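Local coordinates for protein purine nucleoside phosphorylase (Anopheles gambiae, PDB 2P4S) that catalyses the phosphorolysis of inosine, guanosine and their 2'-deoxy forms to free purine base and pentose 1-phosphate in purine salvage, working as a homotrimer, at residues A[97-102]-A[185-190]; A[113-118]-A[167-172]; A[198-203]-A[304-309]. One frame throughout, in Å; residues are numbered along the deposited sequence.

Interaction 1 (A[97-102]-A[185-190]); sequences EIATYL and VRVMHL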
loop_
_atom_site.group_PDB
_atom_site.type_symbol
_atom_site.label_atom_id
_atom_site.label_comp_id
_atom_site.label_asym_id
_atom_site.label_seq_id
_atom_site.Cartn_x
_atom_site.Cartn_y
_atom_site.Cartn_z
ATOM N N GLU A 97 -3.870 -23.321 -22.279
ATOM C CA GLU A 97 -5.226 -23.487 -22.858
ATOM C C GLU A 97 -5.635 -22.242 -23.689
ATOM O O GLU A 97 -6.056 -22.353 -24.875
ATOM C CB GLU A 97 -6.325 -23.682 -21.776
ATOM C CG GLU A 97 -6.382 -24.978 -20.920
ATOM C CD GLU A 97 -7.509 -24.898 -19.806
ATOM O OE1 GLU A 97 -8.632 -24.356 -20.106
ATOM O OE2 GLU A 97 -7.287 -25.372 -18.642
ATOM N N ILE A 98 -5.556 -21.069 -23.048
ATOM C CA ILE A 98 -5.927 -19.809 -23.686
ATOM C C ILE A 98 -5.037 -19.555 -24.914
ATOM O O ILE A 98 -5.532 -19.182 -25.994
ATOM C CB ILE A 98 -5.872 -18.583 -22.676
ATOM C CG1 ILE A 98 -6.604 -18.915 -21.362
ATOM C CG2 ILE A 98 -6.338 -17.281 -23.351
ATOM C CD1 ILE A 98 -6.488 -17.820 -20.264
ATOM N N ALA A 99 -3.730 -19.767 -24.764
ATOM C CA ALA A 99 -2.808 -19.525 -25.893
ATOM C C ALA A 99 -3.196 -20.442 -27.086
ATOM O O ALA A 99 -3.372 -19.979 -28.224
ATOM C CB ALA A 99 -1.332 -19.755 -25.472
ATOM N N THR A 100 -3.338 -21.746 -26.783
ATOM C CA THR A 100 -3.674 -22.793 -27.779
ATOM C C THR A 100 -4.998 -22.471 -28.462
ATOM O O THR A 100 -5.070 -22.535 -29.697
ATOM C CB THR A 100 -3.665 -24.209 -27.167
ATOM O OG1 THR A 100 -2.312 -24.567 -26.849
ATOM C CG2 THR A 100 -4.171 -25.239 -28.182
ATOM N N TYR A 101 -5.994 -22.053 -27.663
ATOM C CA TYR A 101 -7.288 -21.604 -28.177
ATOM C C TYR A 101 -7.147 -20.575 -29.295
ATOM O O TYR A 101 -7.799 -20.653 -30.338
ATOM C CB TYR A 101 -8.153 -21.018 -27.045
ATOM C CG TYR A 101 -9.480 -20.506 -27.529
ATOM C CD1 TYR A 101 -10.594 -21.366 -27.621
ATOM C CD2 TYR A 101 -9.630 -19.174 -27.922
ATOM C CE1 TYR A 101 -11.816 -20.909 -28.096
ATOM C CE2 TYR A 101 -10.841 -18.699 -28.402
ATOM C CZ TYR A 101 -11.951 -19.585 -28.481
ATOM O OH TYR A 101 -13.158 -19.115 -28.987
ATOM N N LEU A 102 -6.326 -19.571 -29.052
ATOM C CA LEU A 102 -6.130 -18.507 -30.045
ATOM C C LEU A 102 -5.236 -18.984 -31.212
ATOM O O LEU A 102 -5.490 -18.666 -32.358
ATOM C CB LEU A 102 -5.516 -17.273 -29.343
ATOM C CG LEU A 102 -6.392 -16.617 -28.242
ATOM C CD1 LEU A 102 -5.577 -15.721 -27.284
ATOM C CD2 LEU A 102 -7.489 -15.831 -28.912
ATOM N N VAL A 185 -0.585 -10.734 -20.781
ATOM C CA VAL A 185 0.873 -10.743 -21.027
ATOM C C VAL A 185 1.498 -12.148 -21.003
ATOM O O VAL A 185 2.416 -12.415 -21.773
ATOM C CB VAL A 185 1.647 -9.773 -20.059
ATOM C CG1 VAL A 185 3.143 -9.745 -20.346
ATOM C CG2 VAL A 185 1.044 -8.332 -20.114
ATOM N N ARG A 186 1.057 -13.026 -20.096
ATOM C CA ARG A 186 1.567 -14.433 -20.065
ATOM C C ARG A 186 1.112 -15.193 -21.312
ATOM O O ARG A 186 1.887 -15.931 -21.894
ATOM C CB ARG A 186 1.089 -15.197 -18.867
ATOM C CG ARG A 186 1.272 -14.543 -17.513
ATOM C CD ARG A 186 2.580 -14.872 -17.016
ATOM N NE ARG A 186 2.629 -15.139 -15.584
ATOM C CZ ARG A 186 3.722 -14.910 -14.847
ATOM N NH1 ARG A 186 4.854 -14.389 -15.413
ATOM N NH2 ARG A 186 3.695 -15.187 -13.553
ATOM N N VAL A 187 -0.127 -14.956 -21.737
ATOM C CA VAL A 187 -0.653 -15.480 -22.986
ATOM C C VAL A 187 0.146 -14.992 -24.227
ATOM O O VAL A 187 0.532 -15.810 -25.058
ATOM C CB VAL A 187 -2.186 -15.165 -23.143
ATOM C CG1 VAL A 187 -2.673 -15.666 -24.461
ATOM C CG2 VAL A 187 -2.979 -15.807 -22.007
ATOM N N MET A 188 0.373 -13.683 -24.363
ATOM C CA MET A 188 1.250 -13.147 -25.409
ATOM C C MET A 188 2.606 -13.891 -25.481
ATOM O O MET A 188 3.039 -14.300 -26.549
ATOM C CB MET A 188 1.479 -11.641 -25.227
ATOM C CG MET A 188 0.282 -10.726 -25.492
ATOM S SD MET A 188 0.619 -9.022 -24.896
ATOM C CE MET A 188 -0.790 -8.185 -25.600
ATOM N N HIS A 189 3.253 -14.095 -24.348
ATOM C CA HIS A 189 4.506 -14.826 -24.280
ATOM C C HIS A 189 4.336 -16.275 -24.800
ATOM O O HIS A 189 5.102 -16.745 -25.663
ATOM C CB HIS A 189 4.981 -14.813 -22.823
ATOM C CG HIS A 189 6.073 -15.789 -22.511
ATOM N ND1 HIS A 189 7.352 -15.676 -23.023
ATOM C CD2 HIS A 189 6.095 -16.855 -21.669
ATOM C CE1 HIS A 189 8.095 -16.661 -22.547
ATOM N NE2 HIS A 189 7.358 -17.384 -21.715
ATOM N N LEU A 190 3.340 -16.984 -24.267
ATOM C CA LEU A 190 3.099 -18.368 -24.655
ATOM C C LEU A 190 2.838 -18.501 -26.163
ATOM O O LEU A 190 3.254 -19.458 -26.779
ATOM C CB LEU A 190 1.946 -18.949 -23.849
ATOM C CG LEU A 190 2.221 -19.217 -22.377
ATOM C CD1 LEU A 190 0.952 -19.804 -21.736
ATOM C CD2 LEU A 190 3.457 -20.132 -22.180
#

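Interaction 2 (A[113-118]-A[167-172]); sequences GIICGS and QGRFHH. With DIH (7-[[(3R,4R)-3-(hydroxymethyl)-4-oxidanyl-pyrrolidin-1-ium-1-yl]methyl]-3,5-dihydropyrrolo[3,2-d]pyrimidin-4-one), chain F; PO4 (phosphate ion), chain D.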
loop_
_atom_site.group_PDB
_atom_site.type_symbol
_atom_site.label_atom_id
_atom_site.label_comp_id
_atom_site.label_asym_id
_atom_site.label_seq_id
_atom_site.Cartn_x
_atom_site.Cartn_y
_atom_site.Cartn_z
ATOM N N GLY A 113 3.397 -7.996 -28.755
ATOM C CA GLY A 113 2.084 -7.665 -28.141
ATOM C C GLY A 113 1.909 -6.172 -27.818
ATOM O O GLY A 113 2.845 -5.524 -27.349
ATOM N N ILE A 114 0.715 -5.625 -28.042
ATOM C CA ILE A 114 0.429 -4.213 -27.791
ATOM C C ILE A 114 -0.825 -4.121 -26.886
ATOM O O ILE A 114 -1.895 -4.682 -27.208
ATOM C CB ILE A 114 0.179 -3.412 -29.097
ATOM C CG1 ILE A 114 1.371 -3.516 -30.063
ATOM C CG2 ILE A 114 -0.132 -1.938 -28.801
ATOM C CD1 ILE A 114 1.060 -3.044 -31.530
ATOM N N ILE A 115 -0.700 -3.451 -25.746
ATOM C CA ILE A 115 -1.899 -3.131 -24.928
ATOM C C ILE A 115 -2.313 -1.683 -25.159
ATOM O O ILE A 115 -1.516 -0.783 -24.901
ATOM C CB ILE A 115 -1.666 -3.438 -23.431
ATOM C CG1 ILE A 115 -1.029 -4.818 -23.288
ATOM C CG2 ILE A 115 -3.013 -3.374 -22.652
ATOM C CD1 ILE A 115 -0.699 -5.236 -21.836
ATOM N N CYS A 116 -3.507 -1.459 -25.706
ATOM C CA CYS A 116 -4.087 -0.103 -25.904
ATOM C C CYS A 116 -4.918 0.429 -24.713
ATOM O O CYS A 116 -5.955 -0.164 -24.369
ATOM C CB CYS A 116 -5.017 -0.101 -27.124
ATOM S SG CYS A 116 -4.226 -0.739 -28.607
ATOM N N GLY A 117 -4.524 1.574 -24.149
ATOM C CA GLY A 117 -5.166 2.118 -22.964
ATOM C C GLY A 117 -6.241 3.109 -23.303
ATOM O O GLY A 117 -6.770 3.107 -24.444
ATOM N N SER A 118 -6.566 3.989 -22.355
ATOM C CA SER A 118 -7.684 4.934 -22.560
ATOM C C SER A 118 -7.396 5.947 -23.664
ATOM O O SER A 118 -6.447 6.746 -23.548
ATOM C CB SER A 118 -8.078 5.631 -21.254
ATOM O OG SER A 118 -8.650 4.697 -20.350
ATOM N N GLN A 167 -7.155 -4.422 -27.636
ATOM C CA GLN A 167 -7.950 -3.232 -27.818
ATOM C C GLN A 167 -8.846 -3.044 -26.602
ATOM O O GLN A 167 -9.990 -3.566 -26.545
ATOM C CB GLN A 167 -8.777 -3.334 -29.085
ATOM C CG GLN A 167 -9.421 -2.012 -29.451
ATOM C CD GLN A 167 -10.309 -2.137 -30.680
ATOM O OE1 GLN A 167 -10.722 -3.238 -31.040
ATOM N NE2 GLN A 167 -10.610 -1.011 -31.315
ATOM N N GLY A 168 -8.340 -2.268 -25.637
ATOM C CA GLY A 168 -8.945 -2.188 -24.309
ATOM C C GLY A 168 -8.212 -3.064 -23.327
ATOM O O GLY A 168 -7.714 -4.131 -23.692
ATOM N N ARG A 169 -8.157 -2.642 -22.065
ATOM C CA ARG A 169 -7.489 -3.435 -21.031
ATOM C C ARG A 169 -8.345 -3.553 -19.753
ATOM O O ARG A 169 -9.513 -3.133 -19.741
ATOM C CB ARG A 169 -6.079 -2.874 -20.719
ATOM C CG ARG A 169 -6.078 -1.471 -20.086
ATOM C CD ARG A 169 -5.032 -1.273 -18.970
ATOM N NE ARG A 169 -3.637 -1.350 -19.412
ATOM C CZ ARG A 169 -3.048 -0.452 -20.200
ATOM N NH1 ARG A 169 -3.716 0.629 -20.618
ATOM N NH2 ARG A 169 -1.774 -0.628 -20.554
ATOM N N PHE A 170 -7.737 -4.146 -18.711
ATOM C CA PHE A 170 -8.333 -4.467 -17.397
ATOM C C PHE A 170 -7.607 -3.692 -16.305
ATOM O O PHE A 170 -6.364 -3.635 -16.299
ATOM C CB PHE A 170 -8.202 -5.988 -17.083
ATOM C CG PHE A 170 -8.570 -6.860 -18.249
ATOM C CD1 PHE A 170 -9.793 -6.660 -18.924
ATOM C CD2 PHE A 170 -7.685 -7.820 -18.738
ATOM C CE1 PHE A 170 -10.124 -7.446 -20.031
ATOM C CE2 PHE A 170 -8.045 -8.612 -19.862
ATOM C CZ PHE A 170 -9.243 -8.421 -20.493
ATOM N N HIS A 171 -8.374 -3.148 -15.366
ATOM C CA HIS A 171 -7.819 -2.285 -14.332
ATOM C C HIS A 171 -8.206 -2.825 -12.990
ATOM O O HIS A 171 -9.282 -3.406 -12.835
ATOM C CB HIS A 171 -8.357 -0.867 -14.451
ATOM C CG HIS A 171 -8.383 -0.332 -15.855
ATOM N ND1 HIS A 171 -7.423 0.538 -16.336
ATOM C CD2 HIS A 171 -9.287 -0.482 -16.858
ATOM C CE1 HIS A 171 -7.711 0.878 -17.582
ATOM N NE2 HIS A 171 -8.845 0.279 -17.920
ATOM N N HIS A 172 -7.327 -2.591 -12.025
ATOM C CA HIS A 172 -7.502 -3.039 -10.656
ATOM C C HIS A 172 -8.759 -2.473 -9.981
ATOM O O HIS A 172 -9.411 -3.179 -9.216
ATOM C CB HIS A 172 -6.232 -2.698 -9.867
ATOM C CG HIS A 172 -6.107 -3.410 -8.557
ATOM N ND1 HIS A 172 -6.280 -4.776 -8.419
ATOM C CD2 HIS A 172 -5.775 -2.950 -7.328
ATOM C CE1 HIS A 172 -6.073 -5.121 -7.160
ATOM N NE2 HIS A 172 -5.746 -4.036 -6.484
HETATM O "O5'" DIH F . -10.252 8.469 -17.080
HETATM C "C5'" DIH F . -9.932 7.467 -16.095
HETATM C "C4'" DIH F . -9.099 6.423 -16.798
HETATM C "C6'" DIH F . -7.880 7.055 -17.507
HETATM C "C3'" DIH F . -8.565 5.423 -15.795
HETATM O "O3'" DIH F . -8.500 4.146 -16.433
HETATM C "C2'" DIH F . -7.143 5.890 -15.545
HETATM N "N1'" DIH F . -6.713 6.349 -16.903
HETATM C C10 DIH F . -5.424 7.052 -16.825
HETATM C C9 DIH F . -5.410 8.487 -16.342
HETATM C C8 DIH F . -5.567 9.633 -17.167
HETATM N N7 DIH F . -5.463 10.743 -16.386
HETATM C C5 DIH F . -5.247 10.374 -15.096
HETATM C C6 DIH F . -4.997 11.114 -13.826
HETATM O O6 DIH F . -4.998 12.412 -13.774
HETATM N N1 DIH F . -4.785 10.344 -12.738
HETATM C C2 DIH F . -4.791 8.976 -12.759
HETATM N N3 DIH F . -4.978 8.277 -13.889
HETATM C C4 DIH F . -5.201 8.970 -15.056
HETATM P P PO4 D . -5.480 3.437 -19.020
HETATM O O1 PO4 D . -5.010 4.179 -20.229
HETATM O O2 PO4 D . -5.940 2.048 -19.467
HETATM O O3 PO4 D . -4.426 3.240 -17.995
HETATM O O4 PO4 D . -6.600 4.224 -18.408
#

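Interaction 3 (A[198-203]-A[304-309]); sequences ATNAAG and MSTVHE. With DIH (7-[[(3R,4R)-3-(hydroxymethyl)-4-oxidanyl-pyrrolidin-1-ium-1-yl]methyl]-3,5-dihydropyrrolo[3,2-d]pyrimidin-4-one), chain F; PO4 (phosphate ion), chain D.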
loop_
_atom_site.group_PDB
_atom_site.type_symbol
_atom_site.label_atom_id
_atom_site.label_comp_id
_atom_site.label_asym_id
_atom_site.label_seq_id
_atom_site.Cartn_x
_atom_site.Cartn_y
_atom_site.Cartn_z
ATOM N N ALA A 198 3.328 -1.395 -24.031
ATOM C CA ALA A 198 2.194 -1.018 -23.157
ATOM C C ALA A 198 1.946 0.473 -23.292
ATOM O O ALA A 198 2.887 1.280 -23.162
ATOM C CB ALA A 198 2.467 -1.408 -21.728
ATOM N N THR A 199 0.713 0.855 -23.588
ATOM C CA THR A 199 0.360 2.265 -23.749
ATOM C C THR A 199 -0.689 2.605 -22.694
ATOM O O THR A 199 -1.493 1.749 -22.308
ATOM C CB THR A 199 -0.258 2.577 -25.103
ATOM O OG1 THR A 199 -1.589 2.046 -25.149
ATOM C CG2 THR A 199 0.565 2.036 -26.281
ATOM N N ASN A 200 -0.715 3.841 -22.230
ATOM C CA ASN A 200 -1.812 4.220 -21.352
ATOM C C ASN A 200 -2.070 5.701 -21.519
ATOM O O ASN A 200 -1.275 6.391 -22.192
ATOM C CB ASN A 200 -1.485 3.847 -19.889
ATOM C CG ASN A 200 -0.227 4.511 -19.394
ATOM O OD1 ASN A 200 -0.107 5.739 -19.394
ATOM N ND2 ASN A 200 0.724 3.713 -18.979
ATOM N N ALA A 201 -3.178 6.175 -20.938
ATOM C CA ALA A 201 -3.365 7.585 -20.638
ATOM C C ALA A 201 -2.795 7.929 -19.243
ATOM O O ALA A 201 -2.760 7.074 -18.355
ATOM C CB ALA A 201 -4.874 7.947 -20.702
ATOM N N ALA A 202 -2.362 9.176 -19.037
ATOM C CA ALA A 202 -1.918 9.621 -17.691
ATOM C C ALA A 202 -2.141 11.109 -17.456
ATOM O O ALA A 202 -2.293 11.912 -18.419
ATOM C CB ALA A 202 -0.437 9.258 -17.411
ATOM N N GLY A 203 -2.180 11.455 -16.170
ATOM C CA GLY A 203 -2.214 12.858 -15.750
ATOM C C GLY A 203 -0.772 13.334 -15.720
ATOM O O GLY A 203 0.113 12.611 -15.233
ATOM N N MET A 304 -3.255 4.510 -13.801
ATOM C CA MET A 304 -3.869 3.406 -13.043
ATOM C C MET A 304 -3.696 2.026 -13.690
ATOM O O MET A 304 -4.553 1.167 -13.512
ATOM C CB MET A 304 -5.380 3.666 -12.868
ATOM C CG MET A 304 -5.707 5.006 -12.192
ATOM S SD MET A 304 -7.457 5.229 -12.099
ATOM C CE MET A 304 -7.631 6.882 -11.384
ATOM N N SER A 305 -2.608 1.776 -14.433
ATOM C CA SER A 305 -2.476 0.502 -15.143
ATOM C C SER A 305 -1.010 0.188 -15.409
ATOM O O SER A 305 -0.124 0.816 -14.789
ATOM C CB SER A 305 -3.265 0.556 -16.441
ATOM O OG SER A 305 -2.572 1.357 -17.384
ATOM N N THR A 306 -0.730 -0.776 -16.312
ATOM C CA THR A 306 0.624 -0.853 -16.966
ATOM C C THR A 306 1.756 -1.462 -16.151
ATOM O O THR A 306 2.428 -2.385 -16.626
ATOM C CB THR A 306 1.063 0.552 -17.489
ATOM O OG1 THR A 306 0.106 0.964 -18.454
ATOM C CG2 THR A 306 2.464 0.553 -18.151
ATOM N N VAL A 307 1.959 -0.958 -14.937
ATOM C CA VAL A 307 3.157 -1.319 -14.130
ATOM C C VAL A 307 3.266 -2.860 -13.952
ATOM O O VAL A 307 4.309 -3.442 -14.193
ATOM C CB VAL A 307 3.207 -0.525 -12.735
ATOM C CG1 VAL A 307 4.161 -1.192 -11.715
ATOM C CG2 VAL A 307 3.638 0.886 -12.952
ATOM N N HIS A 308 2.146 -3.482 -13.562
ATOM C CA HIS A 308 2.017 -4.932 -13.315
ATOM C C HIS A 308 2.038 -5.743 -14.595
ATOM O O HIS A 308 2.502 -6.869 -14.592
ATOM C CB HIS A 308 0.734 -5.243 -12.481
ATOM C CG HIS A 308 -0.478 -4.489 -12.934
ATOM N ND1 HIS A 308 -0.737 -3.191 -12.545
ATOM C CD2 HIS A 308 -1.473 -4.831 -13.792
ATOM C CE1 HIS A 308 -1.839 -2.766 -13.147
ATOM N NE2 HIS A 308 -2.283 -3.733 -13.932
ATOM N N GLU A 309 1.528 -5.186 -15.685
ATOM C CA GLU A 309 1.736 -5.779 -17.013
ATOM C C GLU A 309 3.239 -5.855 -17.412
ATOM O O GLU A 309 3.735 -6.886 -17.910
ATOM C CB GLU A 309 0.951 -4.964 -18.067
ATOM C CG GLU A 309 -0.569 -4.992 -17.883
ATOM C CD GLU A 309 -1.263 -3.747 -18.441
ATOM O OE1 GLU A 309 -0.593 -2.903 -19.077
ATOM O OE2 GLU A 309 -2.496 -3.606 -18.264
HETATM O "O5'" DIH F . -10.252 8.469 -17.080
HETATM C "C5'" DIH F . -9.932 7.467 -16.095
HETATM C "C4'" DIH F . -9.099 6.423 -16.798
HETATM C "C6'" DIH F . -7.880 7.055 -17.507
HETATM C "C3'" DIH F . -8.565 5.423 -15.795
HETATM O "O3'" DIH F . -8.500 4.146 -16.433
HETATM C "C2'" DIH F . -7.143 5.890 -15.545
HETATM N "N1'" DIH F . -6.713 6.349 -16.903
HETATM C C10 DIH F . -5.424 7.052 -16.825
HETATM C C9 DIH F . -5.410 8.487 -16.342
HETATM C C8 DIH F . -5.567 9.633 -17.167
HETATM N N7 DIH F . -5.463 10.743 -16.386
HETATM C C5 DIH F . -5.247 10.374 -15.096
HETATM C C6 DIH F . -4.997 11.114 -13.826
HETATM O O6 DIH F . -4.998 12.412 -13.774
HETATM N N1 DIH F . -4.785 10.344 -12.738
HETATM C C2 DIH F . -4.791 8.976 -12.759
HETATM N N3 DIH F . -4.978 8.277 -13.889
HETATM C C4 DIH F . -5.201 8.970 -15.056
HETATM P P PO4 D . -5.480 3.437 -19.020
HETATM O O1 PO4 D . -5.010 4.179 -20.229
HETATM O O2 PO4 D . -5.940 2.048 -19.467
HETATM O O3 PO4 D . -4.426 3.240 -17.995
HETATM O O4 PO4 D . -6.600 4.224 -18.408
HETATM O O HOH W 1 -2.798 4.827 -16.745
#

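Interaction 1 (A[97-102]-A[185-190])
Ala99 and Val187 mark the crossing of two helical segments, 97-102 and 185-190, whose axes come within 8.9 Å at a crossing angle of -57°. The two belong to helices 92-105 and 178-191, which pack as a helix pair at one side of the alpha/beta fold of the PNP/MTAP phosphorylases. The small alanine sits at the crossing, and its CA lies 5.4 Å from that of Val187. All the contacts are apolar. Val187 points its CB at the other helix and divides the work between its two methyls. With chi1 at 178°, CG1 stands opposite the backbone N and reaches over the Ala99 backbone, 4.1 Å from Ala99 CA. The same methyl also meets the end of the Leu102 side chain. CG2 turns to Ile98 and touches its branch methyl. Val187 therefore meets Ile98 and Ala99 on one turn and Leu102 on the next, and its side chain runs at about a right angle to those of Ile98 and Leu102. Leu190, one turn further on, meets Ala99 through its CB. Its side chain also touches Tyr92, Leu95 and Gln96, nearer the start of helix 92-105. Ile98 also touches Met183, while Ala99 and Leu102 touch Ile191, which extends the interface along helix 178-191 in both directions. Val185 and Met188 serve another side of that helix: Val185 packs on helix 307-315 and Met188 on Cys193. The shortest approach between the two segments is Ala99 CB to Leu190 CB, at 3.7 Å.

Interaction 2 (A[113-118]-A[167-172])
This is a buried contact at the phosphate site, where the end of strand 112-116 meets the loop that follows strand 161-167. The strands are parallel neighbours in the central mixed sheet of the alpha/beta fold of the PNP/MTAP phosphorylase family. Gly168 N makes one weak, bent bond to Cys116 O at 3.4 Å (134°). Beyond it the Arg169 side chain crosses that of Ile115 at about a right angle. Its chain bends at chi2 and chi3, which lays the guanidinium beside Ile115 and Gly117. Ile115 CG2 covers one face, 3.5 Å above the plane and offset toward the rim. Two outside bonds hold the cation: NE in a salt bridge with Glu309, and NH2 to Thr199 O. Ser305 packs against it. NH1 is directed to the phosphate and bonds to its O2, an atom whose position is less sure. Gly117 CA lies close to NH1, 3.1 Å away, and no side chain intervenes. Ser118, just past the strand, binds the ion through its backbone N; the hydroxyl bond is less certain. His171 lines the same pocket and contacts the inhibitor. The bond from Ser118 N to phosphate O1 is short and nearly straight, 2.6 Å at 170°.

Interaction 3 (A[198-203]-A[304-309])
The phosphate-binding part of the active site is where strand segment 198-203 faces segment 304-309, the turn before helix 307-315 and its first residues. Asn200 and Thr306 meet here with their side chains crossing at about a right angle. The Asn200 amide comes alongside the Thr306 hydroxyl, and its modelled ND2 is 2.9 Å from Thr306 OG1. Thr306 OG1 is bonded to Ser305 OG, which bonds phosphate O3 at 2.7 Å. Ser305 OG sits between its backbone N and carbonyl carbon (chi1 74°), which turns it to the ion and places it 3.7 Å from Asn200 CB. At another oxygen of the phosphate, Ala201 N gives O1 a nearly straight bond of 2.8 Å (171°). Strand 195-204 is a central strand of the mixed sheet in the alpha/beta fold of the PNP/MTAP phosphorylase family, and its C-terminal part runs along the inhibitor as well. A water joins the two segments: it donates to Ala201 O and phosphate O3 and accepts from Met304 N. Further along, Ala201 O approaches C10 of the inhibitor, the methylene between the pyrrolidine and the deazapurine. Met304 extends beyond CG and lies against the pyrrolidine, with SD 3.5 Å from C2', while CE reaches the base. At the far end Ala198 CB packs on Thr306 CG2 and nears the carboxylate of Glu309, the partner of Arg169.

From the N terminus, helix 92-105 is followed by strand 112-116. Interaction 1 closes the first large loop, bringing helix 178-191 back to helix 92-105. Interaction 2 falls wholly within that loop, joining the end of strand 112-116 to the loop after strand 161-167. Interaction 3 comes later, in series with both: it opens on strand 195-204, directly after helix 178-191, and closes at helix 307-315. Helix 178-191 bridges the three, since Met188 and Val185 pack on segment 113-118 and Val185 also touches Glu309. Interactions 2 and 3 share neighbouring strands, the phosphate and the inhibitor, and side chains of segments 167-172 and 304-309 meet.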